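Ornithine carbamoyltransferase (Gloeobacter violaceus, PDB 3GD5) probably catalyses the reversible transfer of the carbamoyl group from carbamoyl phosphate to ornithine, giving citrulline and phosphate in arginine biosynthesis. Local coordinates at residues A185-E190 with E251-N256; V269-P274 with G278-D283; T133-P138 with T193-V198; C139-D144 with A170-L175; R201-A206 with A211-L216. All blocks are in the same frame, centred on the assembly; numbering follows the deposited sequence.

Contact 1: A185-E190 with E251-N256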
# COMPACT_ATOMS: atom_id res chain seq x y z
N ALA A 185 5.67 4.42 43.83
CA ALA A 185 4.99 3.14 43.91
C ALA A 185 4.42 2.89 42.51
O ALA A 185 3.64 3.70 41.99
CB ALA A 185 3.87 3.21 44.93
N VAL A 186 4.82 1.79 41.89
CA VAL A 186 4.35 1.46 40.56
C VAL A 186 3.45 0.24 40.59
O VAL A 186 3.89 -0.86 40.93
CB VAL A 186 5.53 1.19 39.60
CG1 VAL A 186 6.50 0.21 40.23
CG2 VAL A 186 5.02 0.65 38.27
N ALA A 187 2.19 0.45 40.23
CA ALA A 187 1.20 -0.62 40.22
C ALA A 187 0.88 -1.04 38.78
O ALA A 187 0.49 -0.21 37.95
CB ALA A 187 -0.07 -0.16 40.94
N THR A 188 1.03 -2.33 38.50
CA THR A 188 0.76 -2.86 37.17
C THR A 188 0.18 -4.26 37.27
O THR A 188 0.23 -4.88 38.33
CB THR A 188 2.05 -3.03 36.35
OG1 THR A 188 2.70 -4.25 36.73
CG2 THR A 188 2.99 -1.87 36.58
N PRO A 189 -0.40 -4.76 36.17
CA PRO A 189 -0.96 -6.11 36.24
C PRO A 189 0.25 -7.05 36.38
O PRO A 189 1.39 -6.63 36.19
CB PRO A 189 -1.66 -6.26 34.89
CG PRO A 189 -2.09 -4.86 34.58
CD PRO A 189 -0.86 -4.06 34.96
N GLU A 190 -0.02 -8.30 36.72
CA GLU A 190 1.02 -9.30 36.92
C GLU A 190 2.10 -9.44 35.85
O GLU A 190 3.29 -9.41 36.16
CB GLU A 190 0.37 -10.67 37.16
CG GLU A 190 1.35 -11.78 37.45
CD GLU A 190 0.64 -13.04 37.89
OE1 GLU A 190 -0.04 -12.99 38.93
OE2 GLU A 190 0.76 -14.08 37.20
N GLU A 251 -8.06 -2.75 33.22
CA GLU A 251 -9.28 -2.09 33.66
C GLU A 251 -9.22 -1.42 35.03
O GLU A 251 -9.58 -0.26 35.17
CB GLU A 251 -10.42 -3.11 33.64
CG GLU A 251 -11.81 -2.52 33.58
CD GLU A 251 -12.87 -3.60 33.49
OE1 GLU A 251 -14.06 -3.24 33.33
OE2 GLU A 251 -12.52 -4.79 33.58
N GLN A 252 -8.76 -2.16 36.04
CA GLN A 252 -8.68 -1.65 37.42
C GLN A 252 -7.58 -0.61 37.63
O GLN A 252 -7.50 0.01 38.69
CB GLN A 252 -8.45 -2.82 38.39
CG GLN A 252 -9.18 -4.10 38.02
CD GLN A 252 -8.37 -5.00 37.08
OE1 GLN A 252 -7.85 -4.55 36.05
NE2 GLN A 252 -8.27 -6.28 37.43
N TYR A 253 -6.74 -0.43 36.61
CA TYR A 253 -5.63 0.51 36.69
C TYR A 253 -5.96 1.83 36.01
O TYR A 253 -5.19 2.37 35.22
CB TYR A 253 -4.40 -0.12 36.04
CG TYR A 253 -3.95 -1.36 36.77
CD1 TYR A 253 -3.01 -1.29 37.80
CD2 TYR A 253 -4.50 -2.61 36.47
CE1 TYR A 253 -2.63 -2.42 38.50
CE2 TYR A 253 -4.13 -3.74 37.18
CZ TYR A 253 -3.19 -3.64 38.19
OH TYR A 253 -2.84 -4.75 38.92
N GLN A 254 -7.14 2.35 36.34
CA GLN A 254 -7.60 3.60 35.77
C GLN A 254 -7.55 4.68 36.84
O GLN A 254 -7.93 4.43 37.99
CB GLN A 254 -9.03 3.45 35.29
CG GLN A 254 -9.63 4.68 34.65
CD GLN A 254 -11.12 4.54 34.43
OE1 GLN A 254 -11.90 4.64 35.38
NE2 GLN A 254 -11.52 4.29 33.19
N ILE A 255 -7.06 5.86 36.50
CA ILE A 255 -7.07 6.91 37.49
C ILE A 255 -8.43 7.58 37.31
O ILE A 255 -8.75 8.12 36.24
CB ILE A 255 -5.86 7.89 37.33
CG1 ILE A 255 -6.33 9.34 37.33
CG2 ILE A 255 -5.05 7.53 36.13
CD1 ILE A 255 -6.74 9.83 38.70
N ASN A 256 -9.25 7.47 38.35
CA ASN A 256 -10.60 8.03 38.37
C ASN A 256 -10.85 8.66 39.73
O ASN A 256 -9.98 8.65 40.59
CB ASN A 256 -11.62 6.92 38.13
CG ASN A 256 -11.38 5.71 39.01
OD1 ASN A 256 -11.06 5.85 40.19
ND2 ASN A 256 -11.54 4.52 38.44
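The hydroxyl of T188 donates to the carbonyl of P189 (OG1 to O 2.8 Å), approaching at 135° at the oxygen and tilted from the carbonyl plane, with F192 O as a weak further partner. This bond turns the OG1 of T188 toward its own chain, while the backbone of T188 and the ring of P189 meet the flat side chain of Y253. P189 lies over one face of that ring in a CH-pi contact: its CD sits 4.0 Å from the centroid of the Y253 ring, 13° off the normal. CG of P189 drops to 3.5 Å from CE2 of Y253, so the contact shifts from the ring centre toward its rim, the two side chains sliding past each other in opposite directions. The aromatic ring reaches this place with CG anti to its own carbonyl carbon (chi1 -63°), sent out from a loop toward the C-terminal end of strand 183-187. That strand belongs to the parallel, Rossmann-like sheet of the Asp/Orn binding domain, and the loop 251-256, which runs on into helix 257-261, covers the point where the chain leaves it. Farther along the ring, A187 adds to the packing, its O lying 3.7 Å from CD1 of Y253 and its CB 4.2 Å from CE1. CZ of Y253 comes against the T188-P189 peptide, 3.5 Å from C of T188. The phenolic OH comes within 3.1 Å of the O of T188 without forming a hydrogen bond there; it is bonded to R217 O, and the T188 carbonyl has a weak bond from the guanidinium of R217.

Contact 2: V269-P274 with G278-D283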
# COMPACT_ATOMS: atom_id res chain seq x y z
N VAL A 269 -2.60 15.05 39.09
CA VAL A 269 -2.71 13.96 38.13
C VAL A 269 -1.89 14.26 36.87
O VAL A 269 -2.10 15.29 36.21
CB VAL A 269 -4.18 13.71 37.71
CG1 VAL A 269 -4.23 12.61 36.65
CG2 VAL A 269 -5.01 13.31 38.92
N LEU A 270 -0.96 13.37 36.54
CA LEU A 270 -0.12 13.53 35.35
C LEU A 270 -0.35 12.42 34.34
O LEU A 270 -0.62 11.28 34.70
CB LEU A 270 1.37 13.55 35.73
CG LEU A 270 1.89 14.71 36.59
CD1 LEU A 270 3.41 14.64 36.69
CD2 LEU A 270 1.46 16.03 35.99
N HIS A 271 -0.25 12.78 33.06
CA HIS A 271 -0.40 11.82 31.97
C HIS A 271 0.51 12.32 30.86
O HIS A 271 0.38 13.45 30.41
CB HIS A 271 -1.86 11.75 31.50
CG HIS A 271 -2.12 10.65 30.51
ND1 HIS A 271 -3.16 9.75 30.66
CD2 HIS A 271 -1.49 10.31 29.36
CE1 HIS A 271 -3.16 8.92 29.63
NE2 HIS A 271 -2.16 9.24 28.83
N CYS A 272 1.45 11.49 30.43
CA CYS A 272 2.39 11.89 29.37
C CYS A 272 1.77 12.08 27.97
O CYS A 272 2.39 12.68 27.11
CB CYS A 272 3.53 10.88 29.28
SG CYS A 272 2.99 9.20 28.95
N LEU A 273 0.55 11.56 27.76
CA LEU A 273 -0.19 11.66 26.49
C LEU A 273 0.34 10.78 25.35
O LEU A 273 1.51 10.39 25.35
CB LEU A 273 -0.26 13.12 26.03
CG LEU A 273 -0.97 14.09 26.98
CD1 LEU A 273 -0.93 15.49 26.42
CD2 LEU A 273 -2.42 13.64 27.20
N PRO A 274 -0.51 10.45 24.36
CA PRO A 274 -1.93 10.82 24.24
C PRO A 274 -2.73 10.03 25.25
O PRO A 274 -2.23 9.05 25.79
CB PRO A 274 -2.27 10.45 22.80
CG PRO A 274 -1.43 9.24 22.57
CD PRO A 274 -0.10 9.65 23.19
N GLY A 278 -11.67 6.94 29.32
CA GLY A 278 -12.44 5.73 29.56
C GLY A 278 -11.59 4.49 29.77
O GLY A 278 -12.14 3.43 30.09
N GLU A 279 -10.28 4.58 29.56
CA GLU A 279 -9.39 3.43 29.76
C GLU A 279 -8.49 3.70 30.95
O GLU A 279 -8.85 3.38 32.09
CB GLU A 279 -8.52 3.13 28.53
CG GLU A 279 -9.30 2.82 27.26
CD GLU A 279 -8.53 1.95 26.27
OE1 GLU A 279 -7.34 2.22 26.00
OE2 GLU A 279 -9.12 0.98 25.75
N GLU A 280 -7.33 4.30 30.70
CA GLU A 280 -6.39 4.58 31.77
C GLU A 280 -6.78 5.82 32.58
O GLU A 280 -6.25 6.03 33.67
CB GLU A 280 -4.97 4.74 31.21
CG GLU A 280 -4.71 6.06 30.49
CD GLU A 280 -5.20 6.08 29.05
OE1 GLU A 280 -5.69 5.04 28.55
OE2 GLU A 280 -5.09 7.14 28.41
N ILE A 281 -7.68 6.64 32.04
CA ILE A 281 -8.16 7.83 32.74
C ILE A 281 -9.56 8.21 32.30
O ILE A 281 -9.99 7.87 31.20
CB ILE A 281 -7.27 9.07 32.53
CG1 ILE A 281 -6.52 8.96 31.21
CG2 ILE A 281 -6.36 9.27 33.72
CD1 ILE A 281 -7.42 9.06 30.01
N THR A 282 -10.26 8.94 33.15
CA THR A 282 -11.61 9.38 32.81
C THR A 282 -11.55 10.82 32.34
O THR A 282 -10.65 11.57 32.70
CB THR A 282 -12.57 9.28 34.04
OG1 THR A 282 -12.13 10.18 35.07
CG2 THR A 282 -12.58 7.87 34.60
N ASP A 283 -12.51 11.19 31.50
CA ASP A 283 -12.56 12.55 30.99
C ASP A 283 -12.64 13.50 32.18
O ASP A 283 -11.98 14.54 32.21
CB ASP A 283 -13.78 12.73 30.10
CG ASP A 283 -13.86 14.12 29.49
OD1 ASP A 283 -12.95 14.49 28.72
OD2 ASP A 283 -14.83 14.86 29.80
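H271 turns the edge of its imidazole toward E280 and I281, three buried residues that account for most of the surface lost here. H271 opens the His-Cys-Leu-Pro motif of ornithine carbamoyltransferases at the end of strand 268-271, with a cis peptide before P274; C272 and L273 probably bind carbamoyl phosphate, as in related enzymes. With CG anti to the backbone N (chi1 -172°), the ring projects from the strand toward the returning loop 278-283. I281 lays CG1 against the ring edge, 3.5 Å from ND1 of H271. E280, its chain bent at chi2, comes across at about a right angle, but it is modelled too close to CE1 of H271 for its exact placement to be relied on. The OE2 of E280 is bonded to H276 N in the turn joining the two segments. Replacing H271 with an alanine would probably leave the P274 carbonyl without its side-chain donor and open a gap beside I281 CG1. The backbone N of H271 is bonded to E296 OE2, and loop 278-283 closes its own turn by a bond from G278 N to I281 O. On the ring nitrogen beyond CE1, NE2 of H271 reaches P274 O at 3.0 Å, bent to 139° and lying above the carbonyl plane.

Contact 3: T133-P138 with T193-V198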
# COMPACT_ATOMS: atom_id res chain seq x y z
N THR A 133 12.41 5.38 23.37
CA THR A 133 12.73 4.02 22.96
C THR A 133 11.75 3.10 23.68
O THR A 133 10.97 3.55 24.53
CB THR A 133 14.18 3.56 23.32
OG1 THR A 133 14.33 3.49 24.75
CG2 THR A 133 15.23 4.52 22.74
N ASP A 134 11.76 1.83 23.33
CA ASP A 134 10.87 0.88 23.99
C ASP A 134 11.24 0.75 25.47
O ASP A 134 10.40 0.40 26.30
CB ASP A 134 10.95 -0.49 23.32
CG ASP A 134 10.23 -0.53 21.97
OD1 ASP A 134 10.50 -1.46 21.19
OD2 ASP A 134 9.39 0.36 21.69
N HIS A 135 12.50 1.06 25.79
CA HIS A 135 13.00 0.95 27.15
C HIS A 135 12.84 2.16 28.08
O HIS A 135 12.55 1.99 29.26
CB HIS A 135 14.48 0.56 27.12
CG HIS A 135 15.02 0.11 28.44
ND1 HIS A 135 14.58 -1.04 29.07
CD2 HIS A 135 15.93 0.68 29.27
CE1 HIS A 135 15.20 -1.16 30.23
NE2 HIS A 135 16.02 -0.13 30.38
N GLU A 136 13.05 3.37 27.55
CA GLU A 136 12.96 4.57 28.38
C GLU A 136 12.46 5.82 27.65
O GLU A 136 12.34 5.84 26.43
CB GLU A 136 14.33 4.89 29.00
CG GLU A 136 14.45 4.57 30.48
CD GLU A 136 15.72 5.11 31.10
OE1 GLU A 136 16.72 4.37 31.14
OE2 GLU A 136 15.73 6.28 31.53
N HIS A 137 12.20 6.87 28.42
CA HIS A 137 11.74 8.15 27.89
C HIS A 137 12.20 9.21 28.89
O HIS A 137 11.40 9.83 29.59
CB HIS A 137 10.21 8.14 27.77
CG HIS A 137 9.67 9.25 26.92
ND1 HIS A 137 8.33 9.36 26.59
CD2 HIS A 137 10.29 10.29 26.31
CE1 HIS A 137 8.15 10.42 25.82
NE2 HIS A 137 9.32 11.00 25.63
N PRO A 138 13.52 9.44 28.95
CA PRO A 138 14.19 10.40 29.83
C PRO A 138 13.64 11.83 29.81
O PRO A 138 13.34 12.41 30.85
CB PRO A 138 15.64 10.36 29.36
CG PRO A 138 15.79 8.96 28.87
CD PRO A 138 14.51 8.74 28.11
N THR A 193 4.88 -5.82 34.58
CA THR A 193 5.64 -5.08 35.58
C THR A 193 6.87 -4.44 34.94
O THR A 193 7.28 -4.82 33.84
CB THR A 193 6.11 -6.02 36.72
OG1 THR A 193 7.02 -7.00 36.20
CG2 THR A 193 4.92 -6.73 37.35
N PRO A 194 7.47 -3.44 35.63
CA PRO A 194 8.66 -2.74 35.14
C PRO A 194 9.80 -3.74 35.04
O PRO A 194 9.78 -4.77 35.71
CB PRO A 194 8.94 -1.72 36.24
CG PRO A 194 7.61 -1.51 36.89
CD PRO A 194 7.03 -2.89 36.92
N ASP A 195 10.79 -3.42 34.22
CA ASP A 195 11.96 -4.28 34.05
C ASP A 195 12.65 -4.41 35.42
O ASP A 195 13.14 -3.43 35.98
CB ASP A 195 12.90 -3.64 33.03
CG ASP A 195 14.26 -4.31 32.98
OD1 ASP A 195 14.47 -5.30 33.70
OD2 ASP A 195 15.11 -3.82 32.20
N PRO A 196 12.69 -5.64 35.98
CA PRO A 196 13.32 -5.87 37.29
C PRO A 196 14.69 -5.24 37.46
O PRO A 196 15.08 -4.88 38.58
CB PRO A 196 13.34 -7.40 37.40
CG PRO A 196 13.25 -7.87 35.98
CD PRO A 196 12.26 -6.91 35.37
N ALA A 197 15.42 -5.08 36.36
CA ALA A 197 16.75 -4.48 36.42
C ALA A 197 16.66 -2.99 36.73
O ALA A 197 17.50 -2.46 37.46
CB ALA A 197 17.49 -4.71 35.11
N VAL A 198 15.65 -2.31 36.20
CA VAL A 198 15.53 -0.88 36.48
C VAL A 198 14.97 -0.65 37.89
O VAL A 198 15.33 0.31 38.56
CB VAL A 198 14.65 -0.14 35.43
CG1 VAL A 198 15.09 -0.54 34.02
CG2 VAL A 198 13.19 -0.44 35.66
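The two backbones stay well separated, CA of H135 and CA of D195 being 8.7 Å apart, so side chains alone make the junction between the loop 133-138 and the start of helix 196-209. H135 stretches across with CG anti to its backbone N (chi1 -167°), and its CE1 stands 3.3 Å from OD2 of D195. The oxygen lies at the ring edge, in plane, but ring and carboxylate are turned 66° apart, and no hydrogen bond forms. V198 points back at the ring from the helix, its CG1 3.8 Å from NE2 of H135. The other oxygen of D195 acts as N-cap, OD1 accepting from A197 N at 2.8 Å from above the carboxylate plane. With an alanine in place of D195, A197 N would probably lose its cap and the H135 edge its facing oxygen. Behind H135, T133 forms an ST motif, its OG1 accepting from E136 N at 3.1 Å. H171 ties both sides together, bonding H135 O through ND1 and D195 N through NE2. The loop runs into the His-Pro-Cys-Gln motif, whose H137 and P138 probably bind carbamoyl phosphate, as in related carbamoyltransferases; the contact thus joins the two domains beside the probable active site.

Contact 4: C139-D144 with A170-L175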
# COMPACT_ATOMS: atom_id res chain seq x y z
N CYS A 139 13.53 12.39 28.61
CA CYS A 139 13.05 13.75 28.46
C CYS A 139 11.66 13.95 29.01
O CYS A 139 11.39 15.00 29.58
CB CYS A 139 13.12 14.18 26.99
SG CYS A 139 14.84 14.37 26.38
N GLN A 140 10.79 12.96 28.85
CA GLN A 140 9.43 13.08 29.37
C GLN A 140 9.50 13.27 30.89
O GLN A 140 8.89 14.19 31.45
CB GLN A 140 8.63 11.81 29.06
CG GLN A 140 7.24 11.77 29.69
CD GLN A 140 6.33 12.88 29.19
OE1 GLN A 140 6.16 13.05 27.97
NE2 GLN A 140 5.75 13.64 30.11
N VAL A 141 10.26 12.40 31.54
CA VAL A 141 10.40 12.45 32.99
C VAL A 141 11.01 13.74 33.52
O VAL A 141 10.57 14.23 34.56
CB VAL A 141 11.21 11.22 33.49
CG1 VAL A 141 11.61 11.40 34.98
CG2 VAL A 141 10.35 9.97 33.33
N VAL A 142 12.01 14.30 32.83
CA VAL A 142 12.60 15.55 33.30
C VAL A 142 11.53 16.64 33.25
O VAL A 142 11.53 17.58 34.05
CB VAL A 142 13.85 15.98 32.45
CG1 VAL A 142 14.84 14.81 32.33
CG2 VAL A 142 13.43 16.45 31.08
N ALA A 143 10.59 16.49 32.33
CA ALA A 143 9.50 17.46 32.20
C ALA A 143 8.50 17.25 33.34
O ALA A 143 7.98 18.21 33.92
CB ALA A 143 8.80 17.30 30.85
N ASP A 144 8.24 15.99 33.67
CA ASP A 144 7.30 15.68 34.73
C ASP A 144 7.84 16.18 36.07
O ASP A 144 7.11 16.82 36.84
CB ASP A 144 7.06 14.16 34.80
CG ASP A 144 6.60 13.58 33.46
OD1 ASP A 144 5.77 14.22 32.78
OD2 ASP A 144 7.07 12.48 33.11
N ALA A 170 7.54 4.51 32.90
CA ALA A 170 7.56 3.98 34.25
C ALA A 170 9.03 3.80 34.62
O ALA A 170 9.45 4.21 35.71
CB ALA A 170 6.84 2.63 34.30
N HIS A 171 9.79 3.21 33.71
CA HIS A 171 11.23 2.98 33.90
C HIS A 171 11.97 4.28 34.21
O HIS A 171 12.78 4.33 35.14
CB HIS A 171 11.85 2.38 32.65
CG HIS A 171 11.53 0.94 32.43
ND1 HIS A 171 11.79 0.29 31.25
CD2 HIS A 171 10.97 0.02 33.26
CE1 HIS A 171 11.41 -0.97 31.35
NE2 HIS A 171 10.91 -1.16 32.56
N SER A 172 11.70 5.31 33.42
CA SER A 172 12.35 6.58 33.63
C SER A 172 11.85 7.27 34.90
O SER A 172 12.59 8.03 35.52
CB SER A 172 12.15 7.49 32.41
OG SER A 172 12.90 7.03 31.31
N LEU A 173 10.59 7.02 35.27
CA LEU A 173 10.04 7.63 36.48
C LEU A 173 10.72 7.00 37.69
O LEU A 173 10.99 7.67 38.68
CB LEU A 173 8.52 7.42 36.55
CG LEU A 173 7.65 8.37 35.71
CD1 LEU A 173 6.21 7.88 35.70
CD2 LEU A 173 7.73 9.77 36.27
N LEU A 174 10.98 5.70 37.60
CA LEU A 174 11.64 4.96 38.67
C LEU A 174 13.02 5.55 38.94
O LEU A 174 13.35 5.89 40.07
CB LEU A 174 11.75 3.47 38.31
CG LEU A 174 10.44 2.68 38.36
CD1 LEU A 174 10.66 1.24 37.92
CD2 LEU A 174 9.88 2.73 39.78
N LEU A 175 13.82 5.68 37.88
CA LEU A 175 15.16 6.23 38.02
C LEU A 175 15.12 7.70 38.42
O LEU A 175 15.92 8.14 39.25
CB LEU A 175 15.93 6.11 36.71
CG LEU A 175 16.19 4.71 36.16
CD1 LEU A 175 16.79 4.85 34.77
CD2 LEU A 175 17.11 3.92 37.10
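This is a buried helix-helix contact between domains, V141 of helix 138-152 packing on S172 and L173 of helix 168-180 near the centre of the chain. The short segments cross at -53° with their axes 9.0 Å apart, and CA of V141 lies 6.0 Å from CA of L173. V141 is the bump: both methyls bear on the neighbouring helix. CG2, anti to the carbonyl carbon, touches CG of L173 at 3.9 Å and also meets its CD2, while CG1 rests 3.6 Å from the O of S172. S172 sends its OG elsewhere, bonded to E136 OE2 and H137 N in the loop before helix 138-152. One turn on, D144 brings its OD2 to 4.2 Å from CD2 of L173. Its OD1 accepts from Q140 NE2 (2.7 Å) on the syn side and OD2 is bonded to Y230 OH, yet Q140 O and the carboxylate of E296 crowd the group and may raise its pKa. Q140 in turn gives OE1 to R300 NE. C139, Q140 and R300 probably bind carbamoyl phosphate, as in related carbamoyltransferases, and helix 138-152, which with helix 293-312 links the two domains, contributes part of that site from its N-terminal end.

Contact 5: R201-A206 with A211-L216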
# COMPACT_ATOMS: atom_id res chain seq x y z
N ARG A 201 17.88 -1.06 40.15
CA ARG A 201 18.75 0.10 40.02
C ARG A 201 18.10 1.34 40.63
O ARG A 201 18.79 2.24 41.10
CB ARG A 201 19.08 0.35 38.55
CG ARG A 201 19.75 1.70 38.26
CD ARG A 201 21.01 1.90 39.09
NE ARG A 201 21.61 3.21 38.84
CZ ARG A 201 22.56 3.74 39.60
NH1 ARG A 201 23.06 4.93 39.30
NH2 ARG A 201 23.00 3.09 40.66
N ALA A 202 16.77 1.38 40.61
CA ALA A 202 16.04 2.51 41.19
C ALA A 202 16.12 2.44 42.71
O ALA A 202 16.31 3.45 43.38
CB ALA A 202 14.58 2.50 40.73
N SER A 203 15.96 1.23 43.25
CA SER A 203 16.03 1.02 44.70
C SER A 203 17.42 1.37 45.22
O SER A 203 17.56 2.05 46.23
CB SER A 203 15.71 -0.44 45.04
OG SER A 203 14.38 -0.75 44.66
N GLU A 204 18.44 0.90 44.51
CA GLU A 204 19.82 1.19 44.88
C GLU A 204 20.02 2.70 45.01
O GLU A 204 20.64 3.18 45.96
CB GLU A 204 20.78 0.63 43.82
CG GLU A 204 22.25 0.98 44.05
CD GLU A 204 23.15 0.54 42.91
OE1 GLU A 204 24.37 0.81 42.96
OE2 GLU A 204 22.63 -0.07 41.94
N ILE A 205 19.48 3.45 44.05
CA ILE A 205 19.59 4.90 44.06
C ILE A 205 18.82 5.49 45.24
O ILE A 205 19.29 6.41 45.90
CB ILE A 205 19.00 5.52 42.77
CG1 ILE A 205 19.78 5.05 41.55
CG2 ILE A 205 19.02 7.05 42.87
CD1 ILE A 205 21.17 5.61 41.48
N ALA A 206 17.62 4.96 45.47
CA ALA A 206 16.76 5.43 46.54
C ALA A 206 17.39 5.19 47.91
O ALA A 206 17.10 5.90 48.88
CB ALA A 206 15.41 4.74 46.45
N ALA A 211 14.47 7.66 49.52
CA ALA A 211 13.13 7.50 48.95
C ALA A 211 12.85 6.01 48.92
O ALA A 211 13.77 5.20 48.95
CB ALA A 211 13.09 8.07 47.53
N GLU A 212 11.58 5.63 48.87
CA GLU A 212 11.26 4.21 48.82
C GLU A 212 10.65 3.86 47.47
O GLU A 212 9.90 4.64 46.89
CB GLU A 212 10.31 3.81 49.96
CG GLU A 212 8.87 4.24 49.79
CD GLU A 212 7.96 3.60 50.82
OE1 GLU A 212 8.09 2.38 51.06
OE2 GLU A 212 7.09 4.32 51.37
N VAL A 213 11.01 2.69 46.96
CA VAL A 213 10.54 2.20 45.68
C VAL A 213 9.70 0.94 45.86
O VAL A 213 10.13 -0.01 46.52
CB VAL A 213 11.73 1.87 44.74
CG1 VAL A 213 11.23 1.20 43.47
CG2 VAL A 213 12.49 3.15 44.42
N GLN A 214 8.52 0.93 45.26
CA GLN A 214 7.63 -0.22 45.37
C GLN A 214 6.97 -0.65 44.07
O GLN A 214 6.38 0.17 43.36
CB GLN A 214 6.53 0.09 46.38
CG GLN A 214 7.00 0.30 47.80
CD GLN A 214 5.89 0.84 48.67
OE1 GLN A 214 5.55 2.02 48.58
NE2 GLN A 214 5.31 -0.03 49.50
N ILE A 215 7.08 -1.93 43.76
CA ILE A 215 6.45 -2.49 42.58
C ILE A 215 5.29 -3.32 43.11
O ILE A 215 5.47 -4.42 43.62
CB ILE A 215 7.44 -3.38 41.77
CG1 ILE A 215 6.68 -4.19 40.72
CG2 ILE A 215 8.19 -4.31 42.70
CD1 ILE A 215 5.74 -3.38 39.84
N LEU A 216 4.10 -2.75 42.99
CA LEU A 216 2.89 -3.39 43.50
C LEU A 216 1.93 -3.85 42.42
O LEU A 216 2.09 -3.57 41.24
CB LEU A 216 2.16 -2.41 44.42
CG LEU A 216 3.01 -1.60 45.40
CD1 LEU A 216 2.11 -0.69 46.22
CD2 LEU A 216 3.80 -2.53 46.31
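V213 is the bump of this contact, and the hollow it fills is the small-residue face of helix 196-209 made by A202, S203 and A206. The helix and strand 213-216 are consecutive elements of a beta-alpha-beta unit in the parallel sheet of the Asp/Orn binding domain; the helix doubles back, its segment running at 149° to the strand that follows. CG2 of V213, anti to its carbonyl carbon, points into the groove between successive turns, 3.9 Å from CB of A206 and 4.0 Å from O of A202. The CB of A202 forms the farther wall of the hollow, 4.3 Å from the same methyl. S203 flanks the hollow: its OG lies 3.7 Å from CB of V213, and its chi1 of -63° sets the oxygen beside the backbone N, where it bonds S199 O one turn back. The small side chains of A202 and A206 are consistent with the close approach of helix and strand, CA of S203 and CA of V213 lying 5.7 Å apart. V213 also packs on I184 of the neighbouring strand 183-187. Where the chain turns from helix to strand, CB of A206 meets CB of A211 at 4.2 Å, and there A211 N makes a weak, bent bond to A206 O, 3.2 Å long at 135°.

Overall arrangement
Contacts 1, 2 and 5 all reach the five-stranded parallel sheet of the Asp/Orn binding domain: contact 5 at the outermost strand 213-216, contact 1 on its neighbour 183-187, contact 2 on the other outermost strand, 268-271. Contacts 2 and 5 lie 24 Å apart, centre to centre. Contacts 3 and 4, with centres 10 Å apart, join the carbamoyl phosphate domain to this one and share H171 as a link. Along the chain, contact 4 falls between the segments of contact 3, contact 5 between those of contact 1, and contact 2 comes last. C272 of contact 2 packs on Q140 of contact 4, bringing together residues of both domains that probably bind carbamoyl phosphate, as expected for a site between domains.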